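Local coordinates for protein insecticidal Delta-Endotoxin Cry8Ea1 (Bacillus Thuringiensis, PDB 3EB7) that kills underground larvae of Holotrichia parallela, probably by binding gut-cell receptors and inserting into the membrane to form pores, as other three-domain Cry toxins do, at residues E241-P246 / V429-H434; E56-Q61 / Y204-R209; K363-A368 / K376-Y381; V135-A140 / L213-I218. One frame throughout, in Å; residues are numbered along the deposited sequence.

Interaction 1 of 4, residues E241-P246 / V429-H434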
# COMPACT_ATOMS: atom_id res chain seq x y z
N GLU A 241 -1.41 -3.62 5.59
CA GLU A 241 -1.67 -5.00 5.22
C GLU A 241 -2.87 -5.03 4.28
O GLU A 241 -3.85 -4.33 4.54
CB GLU A 241 -2.13 -5.77 6.45
CG GLU A 241 -1.09 -6.58 7.15
CD GLU A 241 -1.70 -7.30 8.36
OE1 GLU A 241 -2.62 -6.70 9.01
OE2 GLU A 241 -1.28 -8.45 8.64
N VAL A 242 -2.80 -5.87 3.24
CA VAL A 242 -3.95 -6.19 2.38
C VAL A 242 -4.29 -7.66 2.58
O VAL A 242 -3.44 -8.48 2.94
CB VAL A 242 -3.69 -5.90 0.86
CG1 VAL A 242 -3.53 -4.36 0.59
CG2 VAL A 242 -2.48 -6.67 0.32
N TYR A 243 -5.56 -8.00 2.38
CA TYR A 243 -6.00 -9.36 2.56
C TYR A 243 -6.51 -9.93 1.24
O TYR A 243 -7.33 -9.29 0.57
CB TYR A 243 -7.10 -9.41 3.60
CG TYR A 243 -6.66 -9.00 4.99
CD1 TYR A 243 -6.43 -7.64 5.32
CD2 TYR A 243 -6.48 -9.95 5.97
CE1 TYR A 243 -6.03 -7.27 6.64
CE2 TYR A 243 -6.09 -9.58 7.29
CZ TYR A 243 -5.88 -8.26 7.60
OH TYR A 243 -5.51 -7.96 8.88
N THR A 244 -6.02 -11.13 0.88
CA THR A 244 -6.51 -11.82 -0.32
C THR A 244 -7.89 -12.42 -0.07
O THR A 244 -8.35 -12.45 1.07
CB THR A 244 -5.50 -12.89 -0.88
OG1 THR A 244 -5.02 -13.71 0.18
CG2 THR A 244 -4.33 -12.21 -1.56
N ASP A 245 -8.57 -12.92 -1.12
CA ASP A 245 -9.92 -13.48 -0.92
C ASP A 245 -9.84 -14.72 -0.01
O ASP A 245 -8.85 -15.42 -0.00
CB ASP A 245 -10.62 -13.81 -2.24
CG ASP A 245 -11.06 -12.56 -3.06
OD1 ASP A 245 -10.99 -11.37 -2.65
OD2 ASP A 245 -11.50 -12.79 -4.21
N PRO A 246 -10.88 -14.98 0.79
CA PRO A 246 -10.86 -16.19 1.60
C PRO A 246 -10.62 -17.49 0.75
O PRO A 246 -11.11 -17.61 -0.40
CB PRO A 246 -12.25 -16.19 2.26
CG PRO A 246 -12.62 -14.79 2.35
CD PRO A 246 -12.10 -14.18 1.06
N VAL A 429 -7.74 -16.95 5.68
CA VAL A 429 -7.52 -15.74 4.89
C VAL A 429 -6.04 -15.41 5.03
O VAL A 429 -5.48 -15.52 6.12
CB VAL A 429 -8.45 -14.56 5.38
CG1 VAL A 429 -8.05 -13.22 4.81
CG2 VAL A 429 -9.90 -14.83 5.01
N PHE A 430 -5.39 -15.07 3.93
CA PHE A 430 -3.98 -14.64 3.96
C PHE A 430 -3.92 -13.12 3.92
O PHE A 430 -4.65 -12.48 3.16
CB PHE A 430 -3.22 -15.22 2.76
CG PHE A 430 -3.00 -16.74 2.80
CD1 PHE A 430 -2.44 -17.39 1.69
CD2 PHE A 430 -3.32 -17.52 3.90
CE1 PHE A 430 -2.21 -18.80 1.70
CE2 PHE A 430 -3.09 -18.94 3.91
CZ PHE A 430 -2.53 -19.56 2.85
N SER A 431 -3.08 -12.53 4.77
CA SER A 431 -2.74 -11.11 4.69
C SER A 431 -1.30 -10.91 4.25
O SER A 431 -0.44 -11.76 4.44
CB SER A 431 -3.01 -10.37 6.02
OG SER A 431 -2.02 -10.68 6.98
N TRP A 432 -1.04 -9.75 3.67
CA TRP A 432 0.22 -9.50 2.99
C TRP A 432 0.71 -8.10 3.22
O TRP A 432 -0.11 -7.18 3.29
CB TRP A 432 0.02 -9.70 1.47
CG TRP A 432 -0.57 -11.02 1.11
CD1 TRP A 432 -1.88 -11.43 1.26
CD2 TRP A 432 0.11 -12.09 0.47
NE1 TRP A 432 -2.02 -12.70 0.78
CE2 TRP A 432 -0.81 -13.12 0.29
CE3 TRP A 432 1.43 -12.27 0.05
CZ2 TRP A 432 -0.45 -14.34 -0.30
CZ3 TRP A 432 1.77 -13.47 -0.54
CH2 TRP A 432 0.84 -14.49 -0.71
N THR A 433 2.03 -7.92 3.24
CA THR A 433 2.65 -6.61 3.33
C THR A 433 3.39 -6.31 2.05
O THR A 433 3.82 -7.22 1.35
CB THR A 433 3.60 -6.46 4.55
OG1 THR A 433 4.58 -7.50 4.55
CG2 THR A 433 2.80 -6.50 5.89
N HIS A 434 3.50 -5.01 1.74
CA HIS A 434 4.18 -4.51 0.53
C HIS A 434 5.72 -4.64 0.57
O HIS A 434 6.38 -4.45 1.63
CB HIS A 434 3.75 -3.04 0.25
CG HIS A 434 4.02 -2.58 -1.15
ND1 HIS A 434 5.23 -2.05 -1.54
CD2 HIS A 434 3.24 -2.57 -2.26
CE1 HIS A 434 5.20 -1.76 -2.82
NE2 HIS A 434 4.00 -2.06 -3.29
O HOH W 1 -6.76 -15.16 1.42

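Interaction 2 of 4, residues E56-Q61 / Y204-R209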
# COMPACT_ATOMS: atom_id res chain seq x y z
N GLU A 56 -16.30 -0.80 -12.01
CA GLU A 56 -17.68 -1.20 -12.36
C GLU A 56 -17.98 -2.64 -11.93
O GLU A 56 -19.05 -2.92 -11.40
CB GLU A 56 -17.97 -1.00 -13.86
CG GLU A 56 -18.06 0.48 -14.34
CD GLU A 56 -18.21 0.56 -15.89
OE1 GLU A 56 -19.29 0.97 -16.41
OE2 GLU A 56 -17.24 0.16 -16.62
N ALA A 57 -17.05 -3.55 -12.19
CA ALA A 57 -17.17 -4.93 -11.69
C ALA A 57 -17.18 -5.02 -10.12
O ALA A 57 -17.90 -5.80 -9.57
CB ALA A 57 -16.07 -5.84 -12.30
N LEU A 58 -16.37 -4.21 -9.43
CA LEU A 58 -16.25 -4.29 -7.96
C LEU A 58 -17.51 -3.81 -7.25
O LEU A 58 -17.88 -4.34 -6.21
CB LEU A 58 -15.05 -3.44 -7.46
CG LEU A 58 -13.63 -3.97 -7.73
CD1 LEU A 58 -12.61 -2.99 -7.20
CD2 LEU A 58 -13.43 -5.32 -7.10
N ILE A 59 -18.15 -2.80 -7.83
CA ILE A 59 -19.33 -2.19 -7.23
C ILE A 59 -20.66 -2.55 -7.91
O ILE A 59 -21.72 -2.25 -7.38
CB ILE A 59 -19.17 -0.65 -7.19
CG1 ILE A 59 -19.21 -0.06 -8.60
CG2 ILE A 59 -17.90 -0.28 -6.36
CD1 ILE A 59 -19.20 1.45 -8.65
N ASN A 60 -20.59 -3.16 -9.10
CA ASN A 60 -21.78 -3.56 -9.82
C ASN A 60 -22.62 -2.36 -10.23
O ASN A 60 -23.85 -2.38 -10.11
CB ASN A 60 -22.60 -4.55 -8.99
CG ASN A 60 -23.51 -5.46 -9.84
OD1 ASN A 60 -23.31 -5.60 -11.06
ND2 ASN A 60 -24.50 -6.08 -9.20
N GLN A 61 -21.95 -1.30 -10.68
CA GLN A 61 -22.61 -0.15 -11.30
C GLN A 61 -22.01 0.06 -12.70
O GLN A 61 -20.89 -0.35 -12.98
CB GLN A 61 -22.47 1.13 -10.48
CG GLN A 61 -22.91 1.03 -9.02
CD GLN A 61 -24.42 1.05 -8.79
OE1 GLN A 61 -24.88 0.77 -7.67
NE2 GLN A 61 -25.19 1.40 -9.82
N TYR A 204 -16.91 -6.80 -0.37
CA TYR A 204 -16.48 -5.61 0.34
C TYR A 204 -14.95 -5.65 0.51
O TYR A 204 -14.24 -4.70 0.21
CB TYR A 204 -17.22 -5.63 1.71
CG TYR A 204 -16.79 -4.63 2.74
CD1 TYR A 204 -15.73 -4.92 3.62
CD2 TYR A 204 -17.43 -3.40 2.85
CE1 TYR A 204 -15.34 -4.01 4.60
CE2 TYR A 204 -17.06 -2.49 3.81
CZ TYR A 204 -16.02 -2.79 4.70
OH TYR A 204 -15.67 -1.85 5.67
N ASN A 205 -14.43 -6.77 0.98
CA ASN A 205 -13.01 -6.94 1.12
C ASN A 205 -12.21 -6.94 -0.20
O ASN A 205 -11.07 -6.50 -0.23
CB ASN A 205 -12.75 -8.21 1.90
CG ASN A 205 -11.30 -8.42 2.13
OD1 ASN A 205 -10.66 -7.65 2.87
ND2 ASN A 205 -10.74 -9.43 1.45
N ARG A 206 -12.81 -7.42 -1.29
CA ARG A 206 -12.19 -7.35 -2.62
C ARG A 206 -12.04 -5.88 -3.08
O ARG A 206 -11.01 -5.52 -3.67
CB ARG A 206 -13.00 -8.19 -3.65
CG ARG A 206 -12.36 -8.34 -5.05
CD ARG A 206 -13.25 -9.14 -6.02
NE ARG A 206 -14.55 -8.48 -6.25
CZ ARG A 206 -15.74 -9.04 -6.08
NH1 ARG A 206 -15.87 -10.32 -5.69
NH2 ARG A 206 -16.82 -8.32 -6.31
N PHE A 207 -13.05 -5.04 -2.82
CA PHE A 207 -12.98 -3.60 -3.19
C PHE A 207 -11.89 -2.96 -2.34
O PHE A 207 -11.03 -2.27 -2.88
CB PHE A 207 -14.32 -2.90 -2.91
CG PHE A 207 -14.29 -1.39 -3.14
CD1 PHE A 207 -14.86 -0.84 -4.29
CD2 PHE A 207 -13.73 -0.52 -2.20
CE1 PHE A 207 -14.83 0.58 -4.52
CE2 PHE A 207 -13.68 0.85 -2.42
CZ PHE A 207 -14.24 1.40 -3.57
N ARG A 208 -11.92 -3.19 -1.02
CA ARG A 208 -10.88 -2.77 -0.12
C ARG A 208 -9.46 -3.11 -0.59
O ARG A 208 -8.60 -2.23 -0.65
CB ARG A 208 -11.08 -3.38 1.27
CG ARG A 208 -9.94 -3.02 2.21
CD ARG A 208 -10.17 -3.31 3.71
NE ARG A 208 -10.84 -4.59 3.95
CZ ARG A 208 -11.61 -4.85 5.01
NH1 ARG A 208 -11.82 -3.94 5.96
NH2 ARG A 208 -12.17 -6.04 5.13
N ARG A 209 -9.21 -4.39 -0.88
CA ARG A 209 -7.86 -4.75 -1.38
C ARG A 209 -7.53 -4.07 -2.74
O ARG A 209 -6.48 -3.43 -2.90
CB ARG A 209 -7.68 -6.28 -1.46
CG ARG A 209 -6.34 -6.71 -2.16
CD ARG A 209 -6.23 -8.19 -2.41
NE ARG A 209 -7.11 -8.67 -3.48
CZ ARG A 209 -8.29 -9.28 -3.28
NH1 ARG A 209 -8.76 -9.51 -2.05
NH2 ARG A 209 -9.00 -9.69 -4.33

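Interaction 3 of 4, residues K363-A368 / K376-Y381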
# COMPACT_ATOMS: atom_id res chain seq x y z
N LYS A 363 -4.41 -28.24 0.21
CA LYS A 363 -3.05 -28.06 -0.26
C LYS A 363 -2.68 -26.59 -0.34
O LYS A 363 -3.47 -25.79 -0.85
CB LYS A 363 -2.87 -28.71 -1.64
CG LYS A 363 -1.43 -28.68 -2.14
CD LYS A 363 -1.36 -29.49 -3.44
CE LYS A 363 -0.00 -29.41 -4.12
NZ LYS A 363 -0.18 -30.01 -5.50
N VAL A 364 -1.50 -26.25 0.15
CA VAL A 364 -0.93 -24.90 -0.08
C VAL A 364 0.56 -25.00 -0.43
O VAL A 364 1.33 -25.57 0.32
CB VAL A 364 -1.07 -23.93 1.17
CG1 VAL A 364 -0.56 -22.52 0.81
CG2 VAL A 364 -2.51 -23.86 1.65
N VAL A 365 0.95 -24.42 -1.56
CA VAL A 365 2.37 -24.26 -1.91
C VAL A 365 2.83 -22.81 -1.62
O VAL A 365 2.27 -21.86 -2.19
CB VAL A 365 2.62 -24.61 -3.40
CG1 VAL A 365 4.09 -24.49 -3.76
CG2 VAL A 365 2.12 -26.06 -3.71
N PHE A 366 3.79 -22.65 -0.71
CA PHE A 366 4.38 -21.34 -0.40
C PHE A 366 5.75 -21.19 -1.10
O PHE A 366 6.72 -21.88 -0.74
CB PHE A 366 4.60 -21.16 1.12
CG PHE A 366 3.42 -21.57 2.02
CD1 PHE A 366 3.21 -22.92 2.38
CD2 PHE A 366 2.56 -20.60 2.56
CE1 PHE A 366 2.14 -23.31 3.22
CE2 PHE A 366 1.50 -20.96 3.43
CZ PHE A 366 1.29 -22.31 3.77
N ASP A 367 5.84 -20.26 -2.04
CA ASP A 367 7.13 -20.00 -2.68
C ASP A 367 7.81 -18.90 -1.90
O ASP A 367 7.24 -17.84 -1.71
CB ASP A 367 6.97 -19.59 -4.12
CG ASP A 367 6.39 -20.70 -4.98
OD1 ASP A 367 6.68 -21.90 -4.76
OD2 ASP A 367 5.66 -20.36 -5.94
N ALA A 368 9.02 -19.18 -1.43
CA ALA A 368 9.70 -18.28 -0.53
C ALA A 368 11.13 -17.98 -0.96
O ALA A 368 11.81 -18.82 -1.59
CB ALA A 368 9.69 -18.86 0.91
N LYS A 376 16.28 -19.40 -2.25
CA LYS A 376 14.89 -19.76 -2.54
C LYS A 376 14.53 -21.17 -2.10
O LYS A 376 15.34 -22.10 -2.18
CB LYS A 376 14.63 -19.65 -4.04
CG LYS A 376 14.80 -18.25 -4.61
CD LYS A 376 14.51 -18.24 -6.11
CE LYS A 376 15.44 -19.18 -6.86
NZ LYS A 376 16.88 -18.73 -6.80
N THR A 377 13.30 -21.32 -1.62
CA THR A 377 12.77 -22.63 -1.25
C THR A 377 11.24 -22.67 -1.39
O THR A 377 10.58 -21.63 -1.50
CB THR A 377 13.24 -23.06 0.18
OG1 THR A 377 13.19 -24.50 0.29
CG2 THR A 377 12.38 -22.44 1.26
N THR A 378 10.69 -23.88 -1.46
CA THR A 378 9.24 -24.11 -1.43
C THR A 378 8.84 -24.78 -0.13
O THR A 378 9.55 -25.66 0.35
CB THR A 378 8.78 -25.02 -2.59
OG1 THR A 378 9.35 -24.53 -3.80
CG2 THR A 378 7.28 -25.02 -2.77
N PHE A 379 7.71 -24.38 0.42
CA PHE A 379 7.11 -25.08 1.56
C PHE A 379 5.78 -25.59 1.07
O PHE A 379 5.01 -24.85 0.48
CB PHE A 379 6.90 -24.11 2.74
CG PHE A 379 8.19 -23.48 3.24
CD1 PHE A 379 8.49 -22.15 2.95
CD2 PHE A 379 9.11 -24.23 3.99
CE1 PHE A 379 9.68 -21.57 3.41
CE2 PHE A 379 10.30 -23.68 4.46
CZ PHE A 379 10.59 -22.33 4.17
N THR A 380 5.54 -26.88 1.26
CA THR A 380 4.29 -27.46 0.82
C THR A 380 3.57 -28.13 1.96
O THR A 380 4.12 -29.02 2.64
CB THR A 380 4.49 -28.49 -0.30
OG1 THR A 380 5.34 -27.93 -1.32
CG2 THR A 380 3.16 -28.89 -0.87
N TYR A 381 2.34 -27.67 2.13
CA TYR A 381 1.31 -28.35 2.87
C TYR A 381 0.45 -29.20 1.89
O TYR A 381 -0.31 -28.68 1.09
CB TYR A 381 0.44 -27.29 3.59
CG TYR A 381 -0.76 -27.85 4.30
CD1 TYR A 381 -0.60 -28.59 5.49
CD2 TYR A 381 -2.04 -27.68 3.77
CE1 TYR A 381 -1.72 -29.13 6.17
CE2 TYR A 381 -3.16 -28.26 4.41
CZ TYR A 381 -2.99 -28.95 5.62
OH TYR A 381 -4.08 -29.48 6.27

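Interaction 4 of 4, residues V135-A140 / L213-I218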
# COMPACT_ATOMS: atom_id res chain seq x y z
N VAL A 135 -9.41 5.43 -12.64
CA VAL A 135 -9.05 6.40 -13.69
C VAL A 135 -8.58 7.72 -13.04
O VAL A 135 -7.49 8.24 -13.33
CB VAL A 135 -10.26 6.68 -14.68
CG1 VAL A 135 -10.01 7.93 -15.56
CG2 VAL A 135 -10.54 5.46 -15.57
N TYR A 136 -9.41 8.26 -12.16
CA TYR A 136 -9.10 9.53 -11.50
C TYR A 136 -7.74 9.51 -10.80
O TYR A 136 -6.93 10.40 -11.02
CB TYR A 136 -10.21 9.87 -10.52
CG TYR A 136 -9.99 11.17 -9.79
CD1 TYR A 136 -10.67 12.33 -10.18
CD2 TYR A 136 -9.09 11.25 -8.71
CE1 TYR A 136 -10.49 13.52 -9.50
CE2 TYR A 136 -8.88 12.45 -8.03
CZ TYR A 136 -9.60 13.57 -8.41
OH TYR A 136 -9.41 14.76 -7.73
N ALA A 137 -7.48 8.48 -10.00
CA ALA A 137 -6.17 8.30 -9.31
C ALA A 137 -4.94 8.25 -10.25
O ALA A 137 -3.90 8.89 -9.99
CB ALA A 137 -6.20 7.06 -8.35
N GLN A 138 -5.07 7.51 -11.34
CA GLN A 138 -3.99 7.42 -12.29
C GLN A 138 -3.79 8.71 -13.08
O GLN A 138 -2.64 9.11 -13.35
CB GLN A 138 -4.18 6.19 -13.21
CG GLN A 138 -4.17 4.84 -12.47
CD GLN A 138 -2.87 4.59 -11.67
OE1 GLN A 138 -2.89 4.05 -10.55
NE2 GLN A 138 -1.74 4.99 -12.24
N ALA A 139 -4.88 9.40 -13.44
CA ALA A 139 -4.76 10.70 -14.12
C ALA A 139 -4.19 11.81 -13.21
O ALA A 139 -3.31 12.61 -13.62
CB ALA A 139 -6.12 11.12 -14.71
N ALA A 140 -4.70 11.85 -11.98
CA ALA A 140 -4.22 12.77 -10.94
C ALA A 140 -2.72 12.58 -10.79
O ALA A 140 -1.96 13.56 -10.85
CB ALA A 140 -4.93 12.51 -9.59
N LEU A 213 -4.65 -0.99 -3.53
CA LEU A 213 -3.65 -1.17 -4.58
C LEU A 213 -3.75 -0.16 -5.71
O LEU A 213 -2.74 0.38 -6.13
CB LEU A 213 -3.73 -2.60 -5.18
CG LEU A 213 -3.45 -3.75 -4.25
CD1 LEU A 213 -3.94 -5.02 -4.85
CD2 LEU A 213 -1.96 -3.80 -3.87
N SER A 214 -4.96 0.10 -6.20
CA SER A 214 -5.19 0.94 -7.41
C SER A 214 -5.38 2.44 -7.17
O SER A 214 -5.40 3.22 -8.13
CB SER A 214 -6.43 0.45 -8.19
OG SER A 214 -6.35 -0.95 -8.45
N VAL A 215 -5.59 2.83 -5.92
CA VAL A 215 -5.97 4.19 -5.65
C VAL A 215 -5.13 4.69 -4.50
O VAL A 215 -4.32 5.56 -4.69
CB VAL A 215 -7.52 4.37 -5.36
CG1 VAL A 215 -7.81 5.85 -4.91
CG2 VAL A 215 -8.33 4.07 -6.57
N LEU A 216 -5.33 4.12 -3.31
CA LEU A 216 -4.60 4.53 -2.12
C LEU A 216 -3.09 4.49 -2.22
O LEU A 216 -2.43 5.45 -1.81
CB LEU A 216 -5.08 3.74 -0.88
CG LEU A 216 -6.56 3.90 -0.51
CD1 LEU A 216 -6.72 3.22 0.78
CD2 LEU A 216 -7.05 5.42 -0.45
N ASP A 217 -2.53 3.40 -2.74
CA ASP A 217 -1.05 3.23 -2.81
C ASP A 217 -0.39 4.30 -3.67
O ASP A 217 0.65 4.84 -3.29
CB ASP A 217 -0.64 1.81 -3.30
CG ASP A 217 -0.86 0.71 -2.21
OD1 ASP A 217 -1.20 1.09 -1.03
OD2 ASP A 217 -0.69 -0.53 -2.53
N ILE A 218 -0.97 4.65 -4.83
CA ILE A 218 -0.32 5.70 -5.64
C ILE A 218 -0.52 7.11 -5.02
O ILE A 218 0.36 7.95 -5.06
CB ILE A 218 -0.72 5.69 -7.17
CG1 ILE A 218 0.27 6.53 -7.98
CG2 ILE A 218 -2.15 6.20 -7.39
CD1 ILE A 218 1.72 6.07 -7.83

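Interaction 1 of 4, residues E241-P246 / V429-H434
V242 and W432 form a hydrogen-bonded antiparallel pair, their strands running at 146° between N-to-C directions, and T244 N continues the ladder with a bond to F430 O. Strand 241-243 is thereby added as the outer member of a three-stranded antiparallel sheet in the beta-prism domain of the Cry toxin, completed by strand 414-422 and lying beside helix 198-220 of the helical domain. On one face, S431 and Y243 are partners. S431 CB sits over the tyrosine ring, 3.7 Å from its centroid, a CH-pi contact offset toward the rim, while V429 CG1 reaches the ring edge, 3.8 Å from Y243 CD2. The hydroxyl of S431, held between the backbone N and carbonyl carbon (chi1 75°), donates to E241 OE2 at 2.9 Å, meeting the carboxylate from well above its plane. That carboxylate is also held by R272 and H275, and the main-chain N of R272 pairs with Y243 OH, so a small polar network borders the ring. On the other face, V242 CG2 packs on W432 CB at 4.1 Å. The indole then extends to T244, where W432 NE1 donates to T244 OG1 at 3.2 Å, the hydroxyl lying 16° out of the ring plane. Past the last bridged pair, the side chains of P246 and V429 lie side by side, with P246 CG 3.8 Å from V429 CG2. A water bridges the two chains where the ladder ends: it bonds to T244 OG1 and accepts from F430 N at 2.9 Å.

Interaction 2 of 4, residues E56-Q61 / Y204-R209
A57 comes closest to R206 through its carbonyl O, which is 4.3 Å from R206 NH2, a loose approach. L58 follows and carries most of the contact, its CB directed toward the facing helix. Its two methyls part: CD2 meets the edge of the R206 guanidinium, in its plane and 3.5 Å from NE, whereas CD1 lies 4.1 Å from F207 CA, against the backbone. The arginine is modelled in two conformers, so its share of the contact is less certain than that of F207. Both segments belong to the helical bundle that forms the N-terminal domain of Cry toxins, helix 47-59 ending here against helix 198-220. L58 also touches E210 and M211 one turn further along that helix, and E3 of helix 2-20. I59 comes next, its CG2 lying anti to its own carbonyl carbon, where it is 3.7 Å from F207 CE1 and equally near CD1. The phenyl ring, with CG anti to its backbone N (chi1 175°), also touches L190 of helix 161-191. I59 is the last helical residue: N60 takes a positive phi of 64° and turns the chain away, its N weakly bonded to E56 O.

Interaction 3 of 4, residues K363-A368 / K376-Y381
F379 brings the edge of its ring to the methyl of A368, with CE1 3.7 Å from A368 CB, while its own CB packs on F366 CD1 at 3.9 Å. The two strands form a beta hairpin at the margin of a four-stranded antiparallel sheet, whose strand order is that of a Greek key, as expected for the beta-prism domain of Cry toxins. Six main-chain hydrogen bonds join the strands, in the pairs V364-Y381, F366-F379 and A368-T377; the F366 N to F379 O bond, 2.8 Å long, is nearly straight at 169°. The F366 ring is turned so that F379 O and Y381 CB lie at its edge, and V364 CG1 covers part of one face. F336 meets both phenylalanine rings edge-to-face, and the hydroxyl of Y381 reaches T287, so this side of the hairpin faces into the domain. The other side is more open and carries threonines. T378 CG2, anti to the backbone N, presses on V365 CG1 at 3.4 Å, tighter than ordinary methyl packing, and D367 OD1 lies 3.7 Å from the same T378 CG2. The V365 and T380 side chains lie side by side, pointing the same way, with CG2 near CG2. At the far end from the turn, Y381 O accepts from V364 N at 2.9 Å and also takes a CA-H...O contact from K363 CA at 3.1 Å.

Interaction 4 of 4, residues V135-A140 / L213-I218
S214 meets helix 133-153 with its carbonyl oxygen, which lies 3.9 Å from A137 CB and 3.6 Å from Q138 OE1. The last pair is oxygen to oxygen and makes no hydrogen bond. The serine side chain serves other partners, OG bonding to E210 O in its own helix and to Q54 OE1 of helix 47-59. V215 comes next, within a wider, pi-type turn at 213-216. The methyl of A137 points into this turn: A137 CB is 3.9 Å from V215 CA, 4.0 Å from V215 CG1 and almost as near to CG2, so that it faces both branches of the valine. With so small a side chain here, the A137 and V215 CA atoms come within 5.5 Å of each other, and the helix axes approach to 8.9 Å at 35° between their directions. Helix 133-153 is the counterpart of the hydrophobic central helix of the Cry toxin bundle, around which the other helices pack, helix 198-220 among them; every residue that touches here is buried. I218 follows, pointing back to helix 133-153. Its CG2, placed between the backbone N and carbonyl carbon, is 4.3 Å from A137 CB and 3.9 Å from Q138 OE1. The glutamine chain folds back at chi2 (-58°), which carries the amide across to the serine carbonyl and the isoleucine; W48, F51 and L13 also touch Q138. Beyond this contact, I218 packs on V14 and I17 of helix 2-20, which comes in beside both helices.

Interactions 2 and 4 share helix 198-220 and sit one after the other along it, 2 nearer the surface and 4 in the buried centre of the bundle. Neither has a hydrogen bond across its segments; van der Waals packing dominates, with a leucine against an arginine edge and a phenylalanine in 2, and a small alanine beside a valine and an isoleucine, with a glutamine nearby, in 4. Interactions 1 and 3 are antiparallel strand pairs of the second domain, 1 buried and mixing main-chain bonds with polar side chains and a water, 3 a hairpin with one inward aromatic face and one threonine-rich outer face. The domain boundary is crossed between 1 and 2, where R209 salt-bridges to D245; F430 and V364 touch between 1 and 3.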